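Local coordinates for lipopolysaccharide biosynthesis protein wbpB (Thermus thermophilus, PDB 3O9Z) that probably acts as an NAD-dependent sugar dehydrogenase in the biosynthesis of 2,3-diacetamido-2,3-dideoxy-D-mannuronic acid, a lipopolysaccharide building block, at residues 85-93 and 115-126; 137-145 and 249-257. All coordinates share one frame; numbering follows the deposited sequence.

Contact 1: 85-93 and 115-126; sequences HYPQIRMAL and LKELEARTGRRV. With NAD (nicotinamide-adenine-dinucleotide), chain E.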
loop_
_atom_site.group_PDB
_atom_site.type_symbol
_atom_site.label_atom_id
_atom_site.label_comp_id
_atom_site.label_asym_id
_atom_site.label_seq_id
_atom_site.Cartn_x
_atom_site.Cartn_y
_atom_site.Cartn_z
ATOM N N HIS A 85 -8.672 6.547 14.699
ATOM C CA HIS A 85 -9.965 6.836 15.271
ATOM C C HIS A 85 -10.123 8.344 15.553
ATOM O O HIS A 85 -11.146 8.909 15.124
ATOM C CB HIS A 85 -10.215 6.013 16.549
ATOM C CG HIS A 85 -10.318 4.527 16.321
ATOM N ND1 HIS A 85 -10.498 3.643 17.361
ATOM C CD2 HIS A 85 -10.163 3.773 15.200
ATOM C CE1 HIS A 85 -10.506 2.404 16.882
ATOM N NE2 HIS A 85 -10.322 2.453 15.575
ATOM N N TYR A 86 -9.147 8.936 16.224
ATOM C CA TYR A 86 -9.255 10.380 16.572
ATOM C C TYR A 86 -9.493 11.219 15.286
ATOM O O TYR A 86 -10.497 11.971 15.280
ATOM C CB TYR A 86 -8.004 10.837 17.337
ATOM C CG TYR A 86 -7.968 12.344 17.530
ATOM C CD1 TYR A 86 -8.893 12.934 18.370
ATOM C CD2 TYR A 86 -6.983 13.108 16.939
ATOM C CE1 TYR A 86 -8.867 14.315 18.575
ATOM C CE2 TYR A 86 -6.937 14.506 17.141
ATOM C CZ TYR A 86 -7.875 15.043 18.002
ATOM O OH TYR A 86 -7.849 16.421 18.262
ATOM N N PRO A 87 -8.590 11.131 14.266
ATOM C CA PRO A 87 -8.810 12.050 13.124
ATOM C C PRO A 87 -10.053 11.710 12.329
ATOM O O PRO A 87 -10.566 12.614 11.628
ATOM C CB PRO A 87 -7.515 11.987 12.325
ATOM C CG PRO A 87 -6.968 10.586 12.693
ATOM C CD PRO A 87 -7.267 10.489 14.193
ATOM N N GLN A 88 -10.516 10.451 12.324
ATOM C CA GLN A 88 -11.758 10.088 11.667
ATOM C C GLN A 88 -13.011 10.540 12.401
ATOM O O GLN A 88 -14.029 10.867 11.807
ATOM C CB GLN A 88 -11.866 8.595 11.240
ATOM C CG GLN A 88 -10.793 8.261 10.222
ATOM C CD GLN A 88 -10.930 6.884 9.643
ATOM O OE1 GLN A 88 -11.455 5.963 10.259
ATOM N NE2 GLN A 88 -10.495 6.786 8.385
ATOM N N ILE A 89 -12.913 10.544 13.738
ATOM C CA ILE A 89 -13.949 11.186 14.538
ATOM C C ILE A 89 -13.899 12.713 14.290
ATOM O O ILE A 89 -14.979 13.266 14.083
ATOM C CB ILE A 89 -13.698 10.902 16.021
ATOM C CG1 ILE A 89 -13.947 9.418 16.374
ATOM C CG2 ILE A 89 -14.601 11.828 16.859
ATOM C CD1 ILE A 89 -13.183 9.010 17.665
ATOM N N ARG A 90 -12.734 13.332 14.122
ATOM C CA ARG A 90 -12.708 14.790 13.800
ATOM C C ARG A 90 -13.398 14.964 12.432
ATOM O O ARG A 90 -14.104 15.962 12.209
ATOM C CB ARG A 90 -11.275 15.291 13.699
ATOM C CG ARG A 90 -10.567 15.299 15.055
ATOM C CD ARG A 90 -10.742 16.556 15.825
ATOM N NE ARG A 90 -10.334 17.746 15.075
ATOM C CZ ARG A 90 -9.168 18.379 15.206
ATOM N NH1 ARG A 90 -8.940 19.472 14.489
ATOM N NH2 ARG A 90 -8.221 17.998 16.060
ATOM N N MET A 91 -13.216 14.041 11.485
ATOM C CA MET A 91 -13.847 14.159 10.169
ATOM C C MET A 91 -15.364 14.052 10.315
ATOM O O MET A 91 -16.115 14.860 9.713
ATOM C CB MET A 91 -13.313 13.040 9.263
ATOM C CG MET A 91 -14.037 12.879 7.905
ATOM S SD MET A 91 -13.097 11.783 6.727
ATOM C CE MET A 91 -13.119 10.161 7.512
ATOM N N ALA A 92 -15.864 13.050 11.040
ATOM C CA ALA A 92 -17.287 12.881 11.267
ATOM C C ALA A 92 -17.845 14.237 11.777
ATOM O O ALA A 92 -18.834 14.765 11.221
ATOM C CB ALA A 92 -17.567 11.779 12.289
ATOM N N LEU A 93 -17.212 14.766 12.806
ATOM C CA LEU A 93 -17.790 15.953 13.460
ATOM C C LEU A 93 -17.802 17.122 12.487
ATOM O O LEU A 93 -18.738 17.959 12.498
ATOM C CB LEU A 93 -17.086 16.287 14.785
ATOM C CG LEU A 93 -17.008 15.215 15.869
ATOM C CD1 LEU A 93 -16.260 15.730 17.089
ATOM C CD2 LEU A 93 -18.382 14.668 16.237
ATOM N N LEU A 115 -11.665 16.302 21.620
ATOM C CA LEU A 115 -12.982 15.864 21.209
ATOM C C LEU A 115 -14.149 16.439 21.988
ATOM O O LEU A 115 -15.160 16.790 21.399
ATOM C CB LEU A 115 -13.085 14.325 21.048
ATOM C CG LEU A 115 -12.211 13.611 20.022
ATOM C CD1 LEU A 115 -12.656 12.114 20.100
ATOM C CD2 LEU A 115 -12.521 14.199 18.621
ATOM N N LYS A 116 -13.934 16.662 23.285
ATOM C CA LYS A 116 -14.951 17.344 24.072
ATOM C C LYS A 116 -15.172 18.769 23.537
ATOM O O LYS A 116 -16.290 19.206 23.346
ATOM C CB LYS A 116 -14.522 17.337 25.548
ATOM C CG LYS A 116 -14.628 15.974 26.218
ATOM C CD LYS A 116 -16.065 15.534 26.416
ATOM C CE LYS A 116 -16.701 16.263 27.604
ATOM N NZ LYS A 116 -18.051 15.711 27.938
ATOM N N GLU A 117 -14.073 19.452 23.221
ATOM C CA GLU A 117 -14.188 20.822 22.670
ATOM C C GLU A 117 -14.954 20.782 21.347
ATOM O O GLU A 117 -15.728 21.701 21.027
ATOM C CB GLU A 117 -12.791 21.428 22.470
ATOM C CG GLU A 117 -12.118 21.747 23.807
ATOM C CD GLU A 117 -10.702 22.276 23.666
ATOM O OE1 GLU A 117 -10.238 22.493 22.521
ATOM O OE2 GLU A 117 -10.068 22.511 24.719
ATOM N N LEU A 118 -14.684 19.770 20.517
ATOM C CA LEU A 118 -15.206 19.789 19.161
ATOM C C LEU A 118 -16.666 19.337 19.176
ATOM O O LEU A 118 -17.487 19.742 18.336
ATOM C CB LEU A 118 -14.320 18.896 18.279
ATOM C CG LEU A 118 -12.994 19.571 17.912
ATOM C CD1 LEU A 118 -11.980 18.595 17.282
ATOM C CD2 LEU A 118 -13.294 20.745 16.982
ATOM N N GLU A 119 -17.048 18.545 20.165
ATOM C CA GLU A 119 -18.461 18.187 20.356
ATOM C C GLU A 119 -19.227 19.500 20.690
ATOM O O GLU A 119 -20.330 19.687 20.198
ATOM C CB GLU A 119 -18.611 17.279 21.582
ATOM C CG GLU A 119 -18.418 15.766 21.321
ATOM C CD GLU A 119 -18.945 14.895 22.469
ATOM O OE1 GLU A 119 -19.080 15.384 23.631
ATOM O OE2 GLU A 119 -19.283 13.723 22.214
ATOM N N ALA A 120 -18.649 20.355 21.527
ATOM C CA ALA A 120 -19.239 21.664 21.848
ATOM C C ALA A 120 -19.315 22.612 20.667
ATOM O O ALA A 120 -20.292 23.358 20.497
ATOM C CB ALA A 120 -18.495 22.313 22.999
ATOM N N ARG A 121 -18.296 22.596 19.814
ATOM C CA ARG A 121 -18.321 23.472 18.648
ATOM C C ARG A 121 -19.351 23.023 17.631
ATOM O O ARG A 121 -19.989 23.873 16.979
ATOM C CB ARG A 121 -16.949 23.570 17.994
ATOM C CG ARG A 121 -17.013 24.193 16.600
ATOM C CD ARG A 121 -15.606 24.386 16.062
ATOM N NE ARG A 121 -14.805 25.164 17.005
ATOM C CZ ARG A 121 -13.478 25.148 17.038
ATOM N NH1 ARG A 121 -12.812 24.390 16.175
ATOM N NH2 ARG A 121 -12.820 25.888 17.924
ATOM N N THR A 122 -19.486 21.709 17.424
ATOM C CA THR A 122 -20.273 21.128 16.349
ATOM C C THR A 122 -21.631 20.664 16.743
ATOM O O THR A 122 -22.465 20.421 15.857
ATOM C CB THR A 122 -19.615 19.876 15.697
ATOM O OG1 THR A 122 -19.634 18.753 16.623
ATOM C CG2 THR A 122 -18.228 20.276 15.190
ATOM N N GLY A 123 -21.930 20.616 18.043
ATOM C CA GLY A 123 -23.196 19.996 18.447
ATOM C C GLY A 123 -23.408 18.541 18.152
ATOM O O GLY A 123 -24.509 18.022 18.271
ATOM N N ARG A 124 -22.320 17.831 17.830
ATOM C CA ARG A 124 -22.438 16.401 17.553
ATOM C C ARG A 124 -21.811 15.616 18.706
ATOM O O ARG A 124 -21.163 16.214 19.599
ATOM C CB ARG A 124 -21.684 16.049 16.259
ATOM C CG ARG A 124 -22.104 16.929 15.097
ATOM C CD ARG A 124 -23.559 16.758 14.763
ATOM N NE ARG A 124 -23.934 17.657 13.670
ATOM C CZ ARG A 124 -25.075 17.636 12.988
ATOM N NH1 ARG A 124 -25.329 18.569 12.074
ATOM N NH2 ARG A 124 -26.016 16.758 13.340
ATOM N N ARG A 125 -22.005 14.297 18.646
ATOM C CA ARG A 125 -21.541 13.381 19.715
ATOM C C ARG A 125 -20.634 12.262 19.203
ATOM O O ARG A 125 -20.822 11.742 18.090
ATOM C CB ARG A 125 -22.731 12.762 20.426
ATOM C CG ARG A 125 -23.563 13.822 21.234
ATOM C CD ARG A 125 -22.780 14.502 22.357
ATOM N NE ARG A 125 -22.167 13.551 23.291
ATOM C CZ ARG A 125 -22.809 12.850 24.216
ATOM N NH1 ARG A 125 -22.125 12.013 24.997
ATOM N NH2 ARG A 125 -24.109 12.999 24.414
ATOM N N VAL A 126 -19.748 11.846 20.104
ATOM C CA VAL A 126 -18.798 10.747 19.881
ATOM C C VAL A 126 -19.151 9.574 20.765
ATOM O O VAL A 126 -19.156 9.745 21.997
ATOM C CB VAL A 126 -17.404 11.226 20.215
ATOM C CG1 VAL A 126 -16.382 10.104 19.875
ATOM C CG2 VAL A 126 -17.097 12.537 19.464
HETATM P PA NAD E . -7.896 -5.087 10.340
HETATM O O1A NAD E . -8.478 -6.409 10.005
HETATM O O2A NAD E . -6.392 -4.796 10.215
HETATM O O5B NAD E . -8.738 -4.131 9.407
HETATM C C5B NAD E . -8.350 -2.786 9.441
HETATM C C4B NAD E . -8.929 -2.089 8.186
HETATM O O4B NAD E . -8.726 -0.653 8.252
HETATM C C3B NAD E . -8.122 -2.560 6.944
HETATM O O3B NAD E . -8.990 -3.110 5.931
HETATM C C2B NAD E . -7.350 -1.312 6.483
HETATM O O2B NAD E . -7.117 -1.234 5.070
HETATM C C1B NAD E . -8.393 -0.241 6.920
HETATM N N9A NAD E . -7.764 1.104 6.977
HETATM C C8A NAD E . -6.483 1.552 7.077
HETATM N N7A NAD E . -6.441 2.882 7.033
HETATM C C5A NAD E . -7.720 3.326 6.809
HETATM C C6A NAD E . -8.338 4.622 6.636
HETATM N N6A NAD E . -7.569 5.755 6.621
HETATM N N1A NAD E . -9.655 4.552 6.479
HETATM C C2A NAD E . -10.471 3.508 6.467
HETATM N N3A NAD E . -9.911 2.278 6.598
HETATM C C4A NAD E . -8.589 2.222 6.794
HETATM O O3 NAD E . -8.307 -4.718 11.842
HETATM P PN NAD E . -9.578 -5.050 12.689
HETATM O O1N NAD E . -9.266 -6.243 13.591
HETATM O O2N NAD E . -10.795 -5.101 11.808
HETATM O O5D NAD E . -9.626 -3.848 13.740
HETATM C C5D NAD E . -10.321 -2.721 13.266
HETATM C C4D NAD E . -10.695 -1.902 14.514
HETATM O O4D NAD E . -11.689 -2.692 15.204
HETATM C C3D NAD E . -9.558 -1.611 15.504
HETATM O O3D NAD E . -9.894 -0.337 16.140
HETATM C C2D NAD E . -9.773 -2.720 16.546
HETATM O O2D NAD E . -9.328 -2.341 17.840
HETATM C C1D NAD E . -11.281 -2.998 16.549
HETATM N N1N NAD E . -11.618 -4.365 16.945
HETATM C C2N NAD E . -12.547 -4.564 17.855
HETATM C C3N NAD E . -12.962 -5.804 18.295
HETATM C C7N NAD E . -13.965 -5.821 19.376
HETATM O O7N NAD E . -14.737 -4.859 19.576
HETATM N N7N NAD E . -14.059 -6.983 20.011
HETATM C C4N NAD E . -12.359 -6.923 17.706
HETATM C C5N NAD E . -11.442 -6.682 16.682
HETATM C C6N NAD E . -11.076 -5.399 16.282
#
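Leu93 and Leu115 interlock two nearly parallel helices, 85-93 and 115-122, whose axes run 9° apart in direction and approach to 10.6 Å. Each leucine is a knob in a hole of the other helix: Leu93 sits among Leu115, Leu118, Glu119 and Thr122, Leu115 among Tyr86, Ile89, Arg90 and Leu93. The two methyls of Leu93 divide the work, CD1 lying 3.9 Å from Leu118 CB while CD2 meets Arg124 CB at 3.6 Å. Leu115 CD2 lies 3.6 Å from Ile89 CG2, the branch standing anti to the Ile89 backbone N, and the same methyl approaches the Tyr86 ring obliquely. The Ile89 and Val126 side chains cross at about a right angle, CG2 touching CG2, tying the start of strand 126-128 to the helix pair. Arg90 NH2 donates in the guanidinium plane to Tyr86 OH at 2.7 Å; Glu64 and Asp65 of the second subunit also form salt bridges with Arg90. At the helix end, Thr122 OG1 donates to Leu118 O (2.9 Å) and accepts from Arg124 N (3.1 Å), an ST turn around Gly123. With an alanine in place of this threonine, Arg124 N would probably lose its acceptor and a gap would open beside Leu93 O, where CG2 now packs. Glu119, still in the helix, takes Val126 N on the anti lone pair of OE2, which also forms a salt bridge with Arg125 NE from above the carboxylate plane. This is helix packing on one face of the Rossmann-fold sheet, and helix 85-93 brings His85 and Gln88 to NAD, Gln88 NE2 lying 3.1 Å from N1A of the adenine.

Contact 2: 137-145 and 249-257; sequences SLLALKERL and IAVDGEEVE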
loop_
_atom_site.group_PDB
_atom_site.type_symbol
_atom_site.label_atom_id
_atom_site.label_comp_id
_atom_site.label_asym_id
_atom_site.label_seq_id
_atom_site.Cartn_x
_atom_site.Cartn_y
_atom_site.Cartn_z
ATOM N N SER A 137 -23.551 -11.422 31.435
ATOM C CA SER A 137 -22.951 -11.922 32.673
ATOM C C SER A 137 -22.302 -10.789 33.456
ATOM O O SER A 137 -22.224 -10.811 34.689
ATOM C CB SER A 137 -21.867 -12.955 32.355
ATOM O OG SER A 137 -22.454 -14.160 31.907
ATOM N N LEU A 138 -21.785 -9.825 32.710
ATOM C CA LEU A 138 -21.090 -8.713 33.333
ATOM C C LEU A 138 -22.072 -7.632 33.809
ATOM O O LEU A 138 -21.863 -7.013 34.852
ATOM C CB LEU A 138 -20.009 -8.162 32.378
ATOM C CG LEU A 138 -18.959 -9.224 31.996
ATOM C CD1 LEU A 138 -18.006 -8.570 31.016
ATOM C CD2 LEU A 138 -18.223 -9.645 33.292
ATOM N N LEU A 139 -23.182 -7.441 33.097
ATOM C CA LEU A 139 -24.268 -6.630 33.638
ATOM C C LEU A 139 -24.786 -7.236 34.944
ATOM O O LEU A 139 -25.080 -6.495 35.882
ATOM C CB LEU A 139 -25.382 -6.491 32.616
ATOM C CG LEU A 139 -25.189 -5.508 31.465
ATOM C CD1 LEU A 139 -26.167 -5.832 30.323
ATOM C CD2 LEU A 139 -25.361 -4.081 31.956
ATOM N N ALA A 140 -24.917 -8.555 34.994
ATOM C CA ALA A 140 -25.403 -9.244 36.199
ATOM C C ALA A 140 -24.413 -9.037 37.360
ATOM O O ALA A 140 -24.801 -8.737 38.503
ATOM C CB ALA A 140 -25.634 -10.726 35.900
ATOM N N LEU A 141 -23.125 -9.201 37.066
ATOM C CA LEU A 141 -22.072 -8.941 38.047
ATOM C C LEU A 141 -22.130 -7.528 38.609
ATOM O O LEU A 141 -22.001 -7.327 39.834
ATOM C CB LEU A 141 -20.705 -9.221 37.418
ATOM C CG LEU A 141 -19.464 -8.909 38.263
ATOM C CD1 LEU A 141 -19.524 -9.660 39.603
ATOM C CD2 LEU A 141 -18.231 -9.372 37.473
ATOM N N LYS A 142 -22.300 -6.539 37.739
ATOM C CA LYS A 142 -22.341 -5.164 38.172
ATOM C C LYS A 142 -23.508 -4.925 39.122
ATOM O O LYS A 142 -23.381 -4.207 40.108
ATOM C CB LYS A 142 -22.368 -4.218 36.975
ATOM C CG LYS A 142 -22.440 -2.769 37.401
ATOM C CD LYS A 142 -22.438 -1.799 36.244
ATOM C CE LYS A 142 -22.006 -0.420 36.691
ATOM N NZ LYS A 142 -23.189 0.291 37.246
ATOM N N GLU A 143 -24.638 -5.570 38.854
ATOM C CA GLU A 143 -25.779 -5.409 39.748
ATOM C C GLU A 143 -25.481 -5.980 41.123
ATOM O O GLU A 143 -25.800 -5.350 42.137
ATOM C CB GLU A 143 -27.019 -6.058 39.135
ATOM C CG GLU A 143 -27.539 -5.248 37.981
ATOM C CD GLU A 143 -27.669 -3.783 38.353
ATOM O OE1 GLU A 143 -28.578 -3.473 39.157
ATOM O OE2 GLU A 143 -26.853 -2.957 37.872
ATOM N N ARG A 144 -24.871 -7.161 41.158
ATOM C CA ARG A 144 -24.569 -7.814 42.427
ATOM C C ARG A 144 -23.582 -6.979 43.236
ATOM O O ARG A 144 -23.684 -6.919 44.464
ATOM C CB ARG A 144 -24.000 -9.216 42.235
ATOM C CG ARG A 144 -24.952 -10.261 41.654
ATOM C CD ARG A 144 -24.385 -11.664 41.736
ATOM N NE ARG A 144 -23.108 -11.853 41.045
ATOM C CZ ARG A 144 -22.997 -12.159 39.757
ATOM N NH1 ARG A 144 -24.087 -12.254 39.007
ATOM N NH2 ARG A 144 -21.806 -12.332 39.208
ATOM N N LEU A 145 -22.627 -6.337 42.561
ATOM C CA LEU A 145 -21.633 -5.509 43.248
ATOM C C LEU A 145 -22.227 -4.248 43.874
ATOM O O LEU A 145 -21.759 -3.787 44.919
ATOM C CB LEU A 145 -20.511 -5.121 42.274
ATOM C CG LEU A 145 -19.573 -6.287 41.963
ATOM C CD1 LEU A 145 -18.793 -5.992 40.674
ATOM C CD2 LEU A 145 -18.621 -6.560 43.121
ATOM N N ILE A 249 -12.996 -12.663 35.181
ATOM C CA ILE A 249 -12.937 -11.725 36.312
ATOM C C ILE A 249 -13.335 -12.479 37.573
ATOM O O ILE A 249 -14.440 -13.056 37.670
ATOM C CB ILE A 249 -13.724 -10.427 36.081
ATOM C CG1 ILE A 249 -13.551 -9.491 37.286
ATOM C CG2 ILE A 249 -15.206 -10.696 35.799
ATOM C CD1 ILE A 249 -14.055 -8.072 37.011
ATOM N N ALA A 250 -12.430 -12.517 38.548
ATOM C CA ALA A 250 -12.711 -13.223 39.817
ATOM C C ALA A 250 -12.791 -12.208 40.944
ATOM O O ALA A 250 -11.820 -11.499 41.217
ATOM C CB ALA A 250 -11.637 -14.280 40.110
ATOM N N VAL A 251 -13.964 -12.080 41.562
ATOM C CA VAL A 251 -14.191 -11.020 42.537
ATOM C C VAL A 251 -14.408 -11.687 43.897
ATOM O O VAL A 251 -15.328 -12.491 44.075
ATOM C CB VAL A 251 -15.442 -10.188 42.203
ATOM C CG1 VAL A 251 -15.689 -9.145 43.281
ATOM C CG2 VAL A 251 -15.302 -9.544 40.808
ATOM N N ASP A 252 -13.523 -11.371 44.836
ATOM C CA ASP A 252 -13.556 -11.964 46.171
ATOM C C ASP A 252 -13.652 -13.494 46.055
ATOM O O ASP A 252 -14.435 -14.114 46.781
ATOM C CB ASP A 252 -14.772 -11.421 46.938
ATOM C CG ASP A 252 -14.573 -10.007 47.474
ATOM O OD1 ASP A 252 -13.537 -9.354 47.196
ATOM O OD2 ASP A 252 -15.485 -9.553 48.207
ATOM N N GLY A 253 -12.895 -14.099 45.136
ATOM C CA GLY A 253 -12.917 -15.554 44.917
ATOM C C GLY A 253 -14.024 -16.198 44.091
ATOM O O GLY A 253 -14.064 -17.420 43.934
ATOM N N GLU A 254 -14.944 -15.400 43.567
ATOM C CA GLU A 254 -15.978 -15.912 42.663
ATOM C C GLU A 254 -15.660 -15.626 41.198
ATOM O O GLU A 254 -15.476 -14.464 40.838
ATOM C CB GLU A 254 -17.274 -15.163 42.922
ATOM C CG GLU A 254 -17.827 -15.382 44.305
ATOM C CD GLU A 254 -19.292 -15.020 44.342
ATOM O OE1 GLU A 254 -19.705 -14.281 43.420
ATOM O OE2 GLU A 254 -20.011 -15.481 45.258
ATOM N N GLU A 255 -15.828 -16.636 40.354
ATOM C CA GLU A 255 -15.348 -16.630 38.975
ATOM C C GLU A 255 -16.438 -16.256 37.968
ATOM O O GLU A 255 -17.485 -16.902 37.898
ATOM C CB GLU A 255 -14.787 -18.030 38.676
ATOM C CG GLU A 255 -14.653 -18.429 37.207
ATOM C CD GLU A 255 -13.469 -17.729 36.572
ATOM O OE1 GLU A 255 -13.261 -16.571 36.975
ATOM O OE2 GLU A 255 -12.753 -18.316 35.727
ATOM N N VAL A 256 -16.199 -15.244 37.138
ATOM C CA VAL A 256 -17.039 -15.047 35.943
ATOM C C VAL A 256 -16.174 -15.140 34.686
ATOM O O VAL A 256 -15.312 -14.285 34.481
ATOM C CB VAL A 256 -17.805 -13.709 36.017
ATOM C CG1 VAL A 256 -18.600 -13.412 34.727
ATOM C CG2 VAL A 256 -18.768 -13.692 37.219
ATOM N N GLU A 257 -16.376 -16.181 33.871
ATOM C CA GLU A 257 -15.661 -16.306 32.596
ATOM C C GLU A 257 -16.617 -15.804 31.524
ATOM O O GLU A 257 -17.731 -16.324 31.429
ATOM C CB GLU A 257 -15.187 -17.748 32.300
ATOM C CG GLU A 257 -13.963 -17.872 31.348
ATOM C CD GLU A 257 -14.232 -17.527 29.886
ATOM O OE1 GLU A 257 -13.249 -17.382 29.104
ATOM O OE2 GLU A 257 -15.428 -17.413 29.519
HETATM O O HOH W 1 -19.174 -12.999 40.633
HETATM O O HOH W 2 -20.425 -11.559 42.571
#
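Leu141 and Val256 face each other where helix 137-145 lies over a beta hairpin, its axis 17° from the direction of strand 249-251 and running 151° against that of strand 254-257, which approaches it to 9.7 Å. The hairpin closes through a type I' turn from Val251 to Glu254, and paired backbone bonds between Ile249 and Val256 hold its strands in register. In Ile249, Val251 and Val256 the bond from CA to CB points toward the helix. Leu141 has CG anti to its backbone N (chi1 176°), which carries CD2 to within 3.7 Å of Ile249 CG2. One turn earlier, Leu138 CD2 reaches both strands, lying 4.0 Å from Val256 CG1 and slightly farther from Ile249 CG2. Leu145 CD2 extends the apolar row toward the turn, 3.9 Å from Val251 CG1. The hairpin forms one margin of the six-stranded mixed sheet of the C-terminal alpha/beta domain of the Gfo/Idh/MocA family, with strand 254-257 outermost in this chain; helix 137-145 packs on a face of that sheet, and Leu191 and Leu195 of helix 186-196 continue the apolar layer. Polar contact is left to the margin. Arg144, bent at chi3, sets the edge of its guanidinium against Val256 CG2, while one guanidinium face lies over Leu141 CA. Two waters join it to Glu254: one accepts from NH2 of Arg144, the other from NE, and both donate to Glu254 OE1. Since NE of Arg144 and OE1 of Glu254 are 4.8 Å apart, the opposite charges meet through these waters instead of in a direct salt bridge.

In the fold
Contact 1 belongs to the Rossmann-fold region and contact 2 to the C-terminal alpha/beta region; they follow in series along the chain and lie on opposite sides of its centre. Their centres are 34 Å apart and their nearest atoms about 17 Å, so neither touches the other. Their relation to the ligands differs. Segment 85-93 meets NAD directly, His85 NE2 lying 2.9 Å from the ribose oxygen O3D of NAD. Contact 2 does not touch the ligands: the side chain of Leu138 is about 11 Å from 2-oxoglutarate and about 8 Å from those of Tyr158 and Arg247, which bind it. Subunit contacts also separate them, since another chain reaches only contact 1.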